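Local coordinates for protein alpha-/beta-galactoside alpha-2,3-sialyltransferase (Photobacterium phosphoreum, PDB 2ZWI) that probably transfers sialic acid from a CMP-activated donor to galactose units of alpha- and beta-galactosides, forming alpha-2,3 linkages, at residues I5-D10 / P59-S64; V9-L14 / W85-V90; L351-I356 / V361-V366. All blocks are in the same frame, centred on the assembly; numbering follows the deposited sequence.

Interaction 1 (I5-D10 / P59-S64)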
loop_
_atom_site.group_PDB
_atom_site.type_symbol
_atom_site.label_atom_id
_atom_site.label_comp_id
_atom_site.label_asym_id
_atom_site.label_seq_id
_atom_site.Cartn_x
_atom_site.Cartn_y
_atom_site.Cartn_z
ATOM N N ILE A 5 9.904 14.250 -17.300
ATOM C CA ILE A 5 9.366 14.699 -16.028
ATOM C C ILE A 5 8.739 13.494 -15.337
ATOM O O ILE A 5 8.002 12.744 -15.960
ATOM C CB ILE A 5 8.285 15.800 -16.235
ATOM C CG1 ILE A 5 8.904 17.055 -16.856
ATOM C CG2 ILE A 5 7.581 16.163 -14.922
ATOM C CD1 ILE A 5 7.859 18.053 -17.276
ATOM N N GLU A 6 9.036 13.325 -14.049
ATOM C CA GLU A 6 8.456 12.261 -13.232
ATOM C C GLU A 6 7.395 12.835 -12.295
ATOM O O GLU A 6 7.662 13.770 -11.540
ATOM C CB GLU A 6 9.554 11.555 -12.430
ATOM C CG GLU A 6 10.635 10.906 -13.285
ATOM C CD GLU A 6 11.844 10.419 -12.475
ATOM O OE1 GLU A 6 11.734 10.221 -11.237
ATOM O OE2 GLU A 6 12.912 10.228 -13.089
ATOM N N VAL A 7 6.189 12.277 -12.356
ATOM C CA VAL A 7 5.059 12.747 -11.548
ATOM C C VAL A 7 4.779 11.692 -10.482
ATOM O O VAL A 7 4.711 10.501 -10.790
ATOM C CB VAL A 7 3.784 12.965 -12.417
ATOM C CG1 VAL A 7 2.556 13.221 -11.552
ATOM C CG2 VAL A 7 3.987 14.119 -13.392
ATOM N N TYR A 8 4.606 12.138 -9.241
ATOM C CA TYR A 8 4.355 11.250 -8.109
ATOM C C TYR A 8 3.106 11.705 -7.361
ATOM O O TYR A 8 3.083 12.808 -6.807
ATOM C CB TYR A 8 5.576 11.239 -7.169
ATOM C CG TYR A 8 6.812 10.610 -7.801
ATOM C CD1 TYR A 8 7.010 9.235 -7.760
ATOM C CD2 TYR A 8 7.765 11.392 -8.444
ATOM C CE1 TYR A 8 8.121 8.647 -8.343
ATOM C CE2 TYR A 8 8.892 10.812 -9.037
ATOM C CZ TYR A 8 9.057 9.442 -8.986
ATOM O OH TYR A 8 10.164 8.847 -9.557
ATOM N N VAL A 9 2.076 10.860 -7.346
ATOM C CA VAL A 9 0.825 11.163 -6.649
ATOM C C VAL A 9 0.331 9.972 -5.819
ATOM O O VAL A 9 0.555 8.807 -6.189
ATOM C CB VAL A 9 -0.297 11.650 -7.613
ATOM C CG1 VAL A 9 0.011 13.053 -8.172
ATOM C CG2 VAL A 9 -0.525 10.652 -8.760
ATOM N N ASP A 10 -0.300 10.282 -4.685
ATOM C CA ASP A 10 -0.911 9.291 -3.782
ATOM C C ASP A 10 -1.786 9.968 -2.736
ATOM O O ASP A 10 -1.476 11.054 -2.251
ATOM C CB ASP A 10 0.142 8.440 -3.058
ATOM C CG ASP A 10 -0.474 7.314 -2.216
ATOM O OD1 ASP A 10 -1.547 6.782 -2.569
ATOM O OD2 ASP A 10 0.127 6.948 -1.184
ATOM N N PRO A 59 -4.872 19.747 -8.926
ATOM C CA PRO A 59 -4.948 20.810 -9.937
ATOM C C PRO A 59 -3.727 21.755 -9.990
ATOM O O PRO A 59 -3.391 22.233 -11.079
ATOM C CB PRO A 59 -6.247 21.559 -9.589
ATOM C CG PRO A 59 -6.532 21.210 -8.171
ATOM C CD PRO A 59 -5.978 19.832 -7.955
ATOM N N GLU A 60 -3.052 21.997 -8.860
ATOM C CA GLU A 60 -1.820 22.807 -8.889
ATOM C C GLU A 60 -0.686 22.093 -9.617
ATOM O O GLU A 60 0.042 22.710 -10.385
ATOM C CB GLU A 60 -1.346 23.225 -7.491
ATOM C CG GLU A 60 -2.183 24.324 -6.797
ATOM C CD GLU A 60 -2.470 25.551 -7.667
ATOM O OE1 GLU A 60 -3.642 25.992 -7.675
ATOM O OE2 GLU A 60 -1.546 26.081 -8.337
ATOM N N LEU A 61 -0.540 20.795 -9.369
ATOM C CA LEU A 61 0.503 20.000 -10.023
ATOM C C LEU A 61 0.307 19.998 -11.534
ATOM O O LEU A 61 1.260 20.191 -12.302
ATOM C CB LEU A 61 0.554 18.571 -9.455
ATOM C CG LEU A 61 1.622 17.619 -10.026
ATOM C CD1 LEU A 61 2.039 16.572 -8.992
ATOM C CD2 LEU A 61 1.135 16.946 -11.316
ATOM N N ILE A 62 -0.936 19.792 -11.953
ATOM C CA ILE A 62 -1.297 19.755 -13.363
ATOM C C ILE A 62 -0.978 21.085 -14.074
ATOM O O ILE A 62 -0.471 21.085 -15.197
ATOM C CB ILE A 62 -2.776 19.343 -13.532
ATOM C CG1 ILE A 62 -2.918 17.820 -13.362
ATOM C CG2 ILE A 62 -3.326 19.799 -14.880
ATOM C CD1 ILE A 62 -4.308 17.346 -13.014
ATOM N N LYS A 63 -1.257 22.202 -13.406
ATOM C CA LYS A 63 -0.936 23.540 -13.911
ATOM C C LYS A 63 0.564 23.711 -14.227
ATOM O O LYS A 63 0.923 24.224 -15.287
ATOM C CB LYS A 63 -1.403 24.596 -12.901
ATOM C CG LYS A 63 -1.179 26.041 -13.329
ATOM C CD LYS A 63 -2.419 26.663 -13.962
ATOM C CE LYS A 63 -2.123 28.071 -14.488
ATOM N NZ LYS A 63 -1.610 29.014 -13.425
ATOM N N SER A 64 1.424 23.274 -13.308
ATOM C CA SER A 64 2.874 23.328 -13.501
ATOM C C SER A 64 3.355 22.320 -14.542
ATOM O O SER A 64 4.280 22.612 -15.301
ATOM C CB SER A 64 3.607 23.076 -12.193
ATOM O OG SER A 64 3.483 24.179 -11.316
#
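With chi1 at -179°, Leu61 swings CG anti to its backbone N and carries its isobutyl fork off helix 58-70 toward the strand, where each methyl finds a different valine. CD2 meets CG1 of Val7 at 4.0 Å, while CD1 meets CG1 of Val9 at 4.1 Å. The two valines are turned differently to receive it. Val7 (chi1 170°) tilts CG1 along the strand in the direction of Val9, whereas Val9 sends its own CG1 outward to the helix. Being two residues apart in an extended chain, they lie on the same side of the sheet, and the leucine straddles them with both branches in use. Beta-branched valine suits an extended strand, and its methyls present an apolar face to the helix; the longer leucine bridges the gap between axes 10.9 Å apart. The helix runs nearly antiparallel to the strand (174°), as expected for the beta-alpha-beta layout of a Rossmann-like sheet: helix 58-70 follows edge strand 52-54, and the connection through it passes over strands 31-36 and 3-10 before the chain returns in strand 74-82. The contact is purely apolar and rests on Leu61, which supplies more than half of the 107 Å² buried. Ile92 of helix 86-98 presses on both valines, and Phe55 and Ser35 touch Leu61. Tyr8 points to the other face of the sheet, where its OH donates to Glu6 OE1 at 2.7 Å, approaching on the anti side and somewhat out of the carboxylate plane. Ser28 and Asn30 both bond to Glu6 OE2.

Interaction 2 (V9-L14 / W85-V90)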
loop_
_atom_site.group_PDB
_atom_site.type_symbol
_atom_site.label_atom_id
_atom_site.label_comp_id
_atom_site.label_asym_id
_atom_site.label_seq_id
_atom_site.Cartn_x
_atom_site.Cartn_y
_atom_site.Cartn_z
ATOM N N VAL A 9 2.076 10.860 -7.346
ATOM C CA VAL A 9 0.825 11.163 -6.649
ATOM C C VAL A 9 0.331 9.972 -5.819
ATOM O O VAL A 9 0.555 8.807 -6.189
ATOM C CB VAL A 9 -0.297 11.650 -7.613
ATOM C CG1 VAL A 9 0.011 13.053 -8.172
ATOM C CG2 VAL A 9 -0.525 10.652 -8.760
ATOM N N ASP A 10 -0.300 10.282 -4.685
ATOM C CA ASP A 10 -0.911 9.291 -3.782
ATOM C C ASP A 10 -1.786 9.968 -2.736
ATOM O O ASP A 10 -1.476 11.054 -2.251
ATOM C CB ASP A 10 0.142 8.440 -3.058
ATOM C CG ASP A 10 -0.474 7.314 -2.216
ATOM O OD1 ASP A 10 -1.547 6.782 -2.569
ATOM O OD2 ASP A 10 0.127 6.948 -1.184
ATOM N N ARG A 11 -2.865 9.284 -2.378
ATOM C CA ARG A 11 -3.790 9.715 -1.329
ATOM C C ARG A 11 -3.575 8.961 -0.030
ATOM O O ARG A 11 -3.998 9.417 1.036
ATOM C CB ARG A 11 -5.228 9.451 -1.780
ATOM C CG ARG A 11 -5.595 10.081 -3.077
ATOM C CD ARG A 11 -7.096 10.157 -3.179
ATOM N NE ARG A 11 -7.492 10.611 -4.502
ATOM C CZ ARG A 11 -8.741 10.889 -4.857
ATOM N NH1 ARG A 11 -8.999 11.291 -6.096
ATOM N NH2 ARG A 11 -9.729 10.757 -3.979
ATOM N N ALA A 12 -2.962 7.784 -0.125
ATOM C CA ALA A 12 -2.805 6.885 1.022
ATOM C C ALA A 12 -1.384 6.965 1.580
ATOM O O ALA A 12 -0.810 8.055 1.646
ATOM C CB ALA A 12 -3.151 5.458 0.611
ATOM N N THR A 13 -0.809 5.824 1.974
ATOM C CA THR A 13 0.575 5.824 2.463
ATOM C C THR A 13 1.487 4.820 1.759
ATOM O O THR A 13 2.669 5.113 1.564
ATOM C CB THR A 13 0.677 5.595 3.990
ATOM O OG1 THR A 13 -0.183 4.525 4.357
ATOM C CG2 THR A 13 0.262 6.836 4.751
ATOM N N LEU A 14 0.949 3.646 1.407
ATOM C CA LEU A 14 1.763 2.566 0.841
ATOM C C LEU A 14 2.404 2.988 -0.482
ATOM O O LEU A 14 3.623 2.881 -0.616
ATOM C CB LEU A 14 0.977 1.252 0.703
ATOM C CG LEU A 14 1.521 0.157 -0.241
ATOM C CD1 LEU A 14 2.838 -0.428 0.230
ATOM C CD2 LEU A 14 0.480 -0.945 -0.416
ATOM N N TRP A 85 -6.867 4.519 -6.786
ATOM C CA TRP A 85 -7.139 5.899 -7.150
ATOM C C TRP A 85 -6.563 6.248 -8.521
ATOM O O TRP A 85 -6.071 7.354 -8.745
ATOM C CB TRP A 85 -6.589 6.821 -6.058
ATOM C CG TRP A 85 -7.331 6.652 -4.770
ATOM C CD1 TRP A 85 -6.865 6.089 -3.614
ATOM C CD2 TRP A 85 -8.695 7.007 -4.525
ATOM N NE1 TRP A 85 -7.851 6.097 -2.655
ATOM C CE2 TRP A 85 -8.984 6.654 -3.190
ATOM C CE3 TRP A 85 -9.699 7.604 -5.303
ATOM C CZ2 TRP A 85 -10.235 6.878 -2.614
ATOM C CZ3 TRP A 85 -10.943 7.832 -4.732
ATOM C CH2 TRP A 85 -11.202 7.468 -3.398
ATOM N N ALA A 86 -6.645 5.297 -9.447
ATOM C CA ALA A 86 -6.196 5.525 -10.824
ATOM C C ALA A 86 -6.864 6.765 -11.433
ATOM O O ALA A 86 -6.332 7.355 -12.367
ATOM C CB ALA A 86 -6.474 4.294 -11.689
ATOM N N VAL A 87 -8.022 7.156 -10.898
ATOM C CA VAL A 87 -8.712 8.383 -11.353
ATOM C C VAL A 87 -7.788 9.615 -11.346
ATOM O O VAL A 87 -7.877 10.465 -12.234
ATOM C CB VAL A 87 -10.021 8.681 -10.534
ATOM C CG1 VAL A 87 -9.703 9.068 -9.097
ATOM C CG2 VAL A 87 -10.868 9.769 -11.222
ATOM N N ASP A 88 -6.915 9.714 -10.347
ATOM C CA ASP A 88 -5.973 10.825 -10.291
ATOM C C ASP A 88 -5.009 10.793 -11.477
ATOM O O ASP A 88 -4.754 11.825 -12.081
ATOM C CB ASP A 88 -5.213 10.848 -8.964
ATOM C CG ASP A 88 -6.126 11.098 -7.773
ATOM O OD1 ASP A 88 -5.789 10.619 -6.679
ATOM O OD2 ASP A 88 -7.171 11.772 -7.920
ATOM N N VAL A 89 -4.487 9.618 -11.831
ATOM C CA VAL A 89 -3.626 9.555 -13.024
ATOM C C VAL A 89 -4.411 9.743 -14.338
ATOM O O VAL A 89 -3.901 10.360 -15.264
ATOM C CB VAL A 89 -2.531 8.388 -13.022
ATOM C CG1 VAL A 89 -2.567 7.529 -11.766
ATOM C CG2 VAL A 89 -2.505 7.580 -14.318
ATOM N N VAL A 90 -5.657 9.275 -14.392
ATOM C CA VAL A 90 -6.551 9.580 -15.529
ATOM C C VAL A 90 -6.611 11.092 -15.828
ATOM O O VAL A 90 -6.452 11.522 -16.978
ATOM C CB VAL A 90 -7.998 9.036 -15.304
ATOM C CG1 VAL A 90 -8.958 9.573 -16.373
ATOM C CG2 VAL A 90 -8.011 7.508 -15.310
#
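Arg11 reaches across to Asp88 in a side-on, two-pronged salt bridge, which together with a stack on Trp85 makes the tight part of the contact. NE donates to Asp88 OD1 at 2.8 Å, and NH1 donates to Asp88 OD2 at 2.6 Å with a nearly straight bond of 170°. Both oxygens are met on their syn sides and lie close to the guanidinium plane, so the paired bonds fix the rotation of the arginine head. Extended from CG to NE, the chain brings NE level with the carboxylate. Asp88 is buried, and OD2 also pairs with Arg58, so two arginines probably offset the charge of this carboxylate. The indole of the partly exposed Trp85 lies flat on one face of the guanidinium, planes only 10° apart, and Arg11 CZ sits 4.0 Å from the centroid of its six-membered ring, an off-centre cation-pi contact. Tryptophan suits this place because its broad pi face attracts the cation at the six-membered ring and packs against the CD methylene at the five-membered ring, a CH-pi contact.

The loose side is Val87, whose CG1 merely grazes NH1 at 3.8 Å.

Asp10 OD1 accepts from Ala12 N, forming an Asx turn that leads the chain off strand 3-10 to Thr13 of the CMP pocket and on into helix 14-26; Trp85, stacked on Arg11, lies at the start of the segment that becomes helix 86-98, whose Val89 packs on strands 74-82 and 104-110.

Interaction 3 (L351-I356 / V361-V366)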
loop_
_atom_site.group_PDB
_atom_site.type_symbol
_atom_site.label_atom_id
_atom_site.label_comp_id
_atom_site.label_asym_id
_atom_site.label_seq_id
_atom_site.Cartn_x
_atom_site.Cartn_y
_atom_site.Cartn_z
ATOM N N LEU A 351 -12.206 -10.463 2.136
ATOM C CA LEU A 351 -10.962 -10.101 2.792
ATOM C C LEU A 351 -10.337 -11.320 3.470
ATOM O O LEU A 351 -9.141 -11.576 3.310
ATOM C CB LEU A 351 -11.163 -8.931 3.770
ATOM C CG LEU A 351 -9.909 -8.431 4.503
ATOM C CD1 LEU A 351 -8.913 -7.690 3.565
ATOM C CD2 LEU A 351 -10.285 -7.571 5.698
ATOM N N ILE A 352 -11.150 -12.092 4.190
ATOM C CA ILE A 352 -10.658 -13.299 4.860
ATOM C C ILE A 352 -10.149 -14.308 3.830
ATOM O O ILE A 352 -9.037 -14.822 3.961
ATOM C CB ILE A 352 -11.747 -13.955 5.751
ATOM C CG1 ILE A 352 -12.061 -13.057 6.958
ATOM C CG2 ILE A 352 -11.331 -15.368 6.166
ATOM C CD1 ILE A 352 -13.153 -13.564 7.888
ATOM N N GLN A 353 -10.961 -14.580 2.810
ATOM C CA GLN A 353 -10.595 -15.573 1.806
ATOM C C GLN A 353 -9.339 -15.230 0.991
ATOM O O GLN A 353 -8.531 -16.117 0.726
ATOM C CB GLN A 353 -11.774 -15.941 0.893
ATOM C CG GLN A 353 -12.946 -16.636 1.604
ATOM C CD GLN A 353 -12.539 -17.888 2.366
ATOM O OE1 GLN A 353 -12.877 -18.041 3.536
ATOM N NE2 GLN A 353 -11.794 -18.776 1.713
ATOM N N VAL A 354 -9.170 -13.971 0.591
ATOM C CA VAL A 354 -7.960 -13.571 -0.154
ATOM C C VAL A 354 -6.723 -13.717 0.721
ATOM O O VAL A 354 -5.644 -14.083 0.239
ATOM C CB VAL A 354 -7.976 -12.106 -0.673
ATOM C CG1 VAL A 354 -6.961 -11.937 -1.811
ATOM C CG2 VAL A 354 -9.317 -11.709 -1.162
ATOM N N MET A 355 -6.873 -13.432 2.013
ATOM C CA MET A 355 -5.748 -13.530 2.953
ATOM C C MET A 355 -5.370 -14.992 3.201
ATOM O O MET A 355 -4.184 -15.323 3.313
ATOM C CB MET A 355 -6.036 -12.765 4.246
ATOM C CG MET A 355 -6.068 -11.236 4.019
ATOM S SD MET A 355 -6.497 -10.212 5.446
ATOM C CE MET A 355 -4.906 -10.084 6.253
ATOM N N ILE A 356 -6.368 -15.874 3.244
ATOM C CA ILE A 356 -6.082 -17.315 3.313
ATOM C C ILE A 356 -5.377 -17.805 2.042
ATOM O O ILE A 356 -4.336 -18.473 2.124
ATOM C CB ILE A 356 -7.351 -18.146 3.627
ATOM C CG1 ILE A 356 -7.749 -17.959 5.096
ATOM C CG2 ILE A 356 -7.140 -19.628 3.302
ATOM C CD1 ILE A 356 -9.206 -18.385 5.405
ATOM N N VAL A 361 -2.321 -15.790 6.359
ATOM C CA VAL A 361 -2.812 -16.333 7.613
ATOM C C VAL A 361 -3.304 -17.756 7.375
ATOM O O VAL A 361 -3.943 -18.042 6.355
ATOM C CB VAL A 361 -3.949 -15.433 8.204
ATOM C CG1 VAL A 361 -5.156 -15.347 7.250
ATOM C CG2 VAL A 361 -4.360 -15.874 9.626
ATOM N N ASN A 362 -2.960 -18.650 8.303
ATOM C CA ASN A 362 -3.500 -20.007 8.335
ATOM C C ASN A 362 -5.008 -19.927 8.568
ATOM O O ASN A 362 -5.461 -19.127 9.390
ATOM C CB ASN A 362 -2.825 -20.796 9.465
ATOM C CG ASN A 362 -3.018 -22.301 9.348
ATOM O OD1 ASN A 362 -2.082 -23.032 9.033
ATOM N ND2 ASN A 362 -4.222 -22.771 9.620
ATOM N N ARG A 363 -5.770 -20.747 7.850
ATOM C CA ARG A 363 -7.222 -20.843 8.010
ATOM C C ARG A 363 -7.633 -21.090 9.475
ATOM O O ARG A 363 -8.659 -20.588 9.934
ATOM C CB ARG A 363 -7.774 -21.955 7.093
ATOM C CG ARG A 363 -9.295 -22.144 7.137
ATOM C CD ARG A 363 -9.752 -23.291 6.220
ATOM N NE ARG A 363 -10.115 -22.816 4.883
ATOM C CZ ARG A 363 -9.293 -22.766 3.838
ATOM N NH1 ARG A 363 -8.022 -23.158 3.956
ATOM N NH2 ARG A 363 -9.746 -22.311 2.672
ATOM N N ASN A 364 -6.817 -21.855 10.194
ATOM C CA ASN A 364 -7.027 -22.112 11.617
ATOM C C ASN A 364 -6.754 -20.927 12.555
ATOM O O ASN A 364 -7.140 -20.970 13.720
ATOM C CB ASN A 364 -6.197 -23.316 12.071
ATOM C CG ASN A 364 -6.703 -24.626 11.493
ATOM O OD1 ASN A 364 -7.869 -24.745 11.090
ATOM N ND2 ASN A 364 -5.825 -25.616 11.445
ATOM N N ASP A 365 -6.075 -19.899 12.050
ATOM C CA ASP A 365 -5.712 -18.717 12.844
ATOM C C ASP A 365 -6.615 -17.514 12.561
ATOM O O ASP A 365 -6.452 -16.443 13.164
ATOM C CB ASP A 365 -4.234 -18.360 12.626
ATOM C CG ASP A 365 -3.286 -19.490 13.029
ATOM O OD1 ASP A 365 -3.603 -20.238 13.971
ATOM O OD2 ASP A 365 -2.214 -19.629 12.408
ATOM N N VAL A 366 -7.568 -17.707 11.651
ATOM C CA VAL A 366 -8.610 -16.728 11.358
ATOM C C VAL A 366 -9.717 -16.769 12.425
ATOM O O VAL A 366 -10.347 -17.807 12.652
ATOM C CB VAL A 366 -9.243 -16.973 9.961
ATOM C CG1 VAL A 366 -10.454 -16.045 9.751
ATOM C CG2 VAL A 366 -8.200 -16.804 8.838
HETATM O O HOH W 1 -3.413 -19.870 4.463
#
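One face of the Arg363 guanidinium is covered by a methyl, CG2 of Ile356, which stands 3.7 Å from NH1. The end of the Gln353 side chain lies loosely beside the same group. Arginine fits this exposed rim because a long chain, bent at chi3 (-93°), can fold its flat head back over the isoleucine while its charge stays near solvent.

Beneath it the contact is aliphatic. Ile356 uses both branches: CG2 against the guanidinium face, and the CG1-CD1 arm against the valines, where CD1 meets Val366 CG2 at 3.9 Å and CG1 faces Val361 more loosely. One turn earlier, Ile352 CG2 touches Val366 CG1 at 3.8 Å, so this valine spends both methyls on successive turns of the helix. Met355 adds its CB, 4.1 Å from Val361 CG1. Isoleucine and valine, beta-branched and with few rotamers, suit this close apolar seam.

Near the end of the helix a water joins the backbones, donating to Ile356 O at 2.9 Å and to Val361 O at 2.7 Å; it thus bridges the carbonyls of helix and loop.

Helix 350-357 follows strand 334-340, and the loop then returns as edge strand 366-368 parallel to it, a beta-alpha-beta unit of the second sheet. Met355 packs on Ile338 and Tyr340 of strand 334-340 and on Phe326 and Phe327 of helix 325-328, while Gln353 and Val354 face Tyr121 of helix 114-125.

How the interactions relate
Interactions 1 and 2 share strand 3-10, with Val9 and Asp10 common to both, and their centres lie 11 Å apart. Interaction 1 packs helix 58-70 on the seven-stranded parallel sheet, and interaction 2 ties the start of helix 86-98 to the loop that leads from strand 3-10 to the CMP pocket. Interaction 3 comes much later in the chain and belongs to the six-stranded parallel sheet. Its centre is 38 Å from that of interaction 1 and 28 Å from that of interaction 2, without any touch. Two such Rossmann-like units fit the GT-B fold, with the nucleotide bound between them; residues of both units, including Thr13 and Ser323, line its pocket.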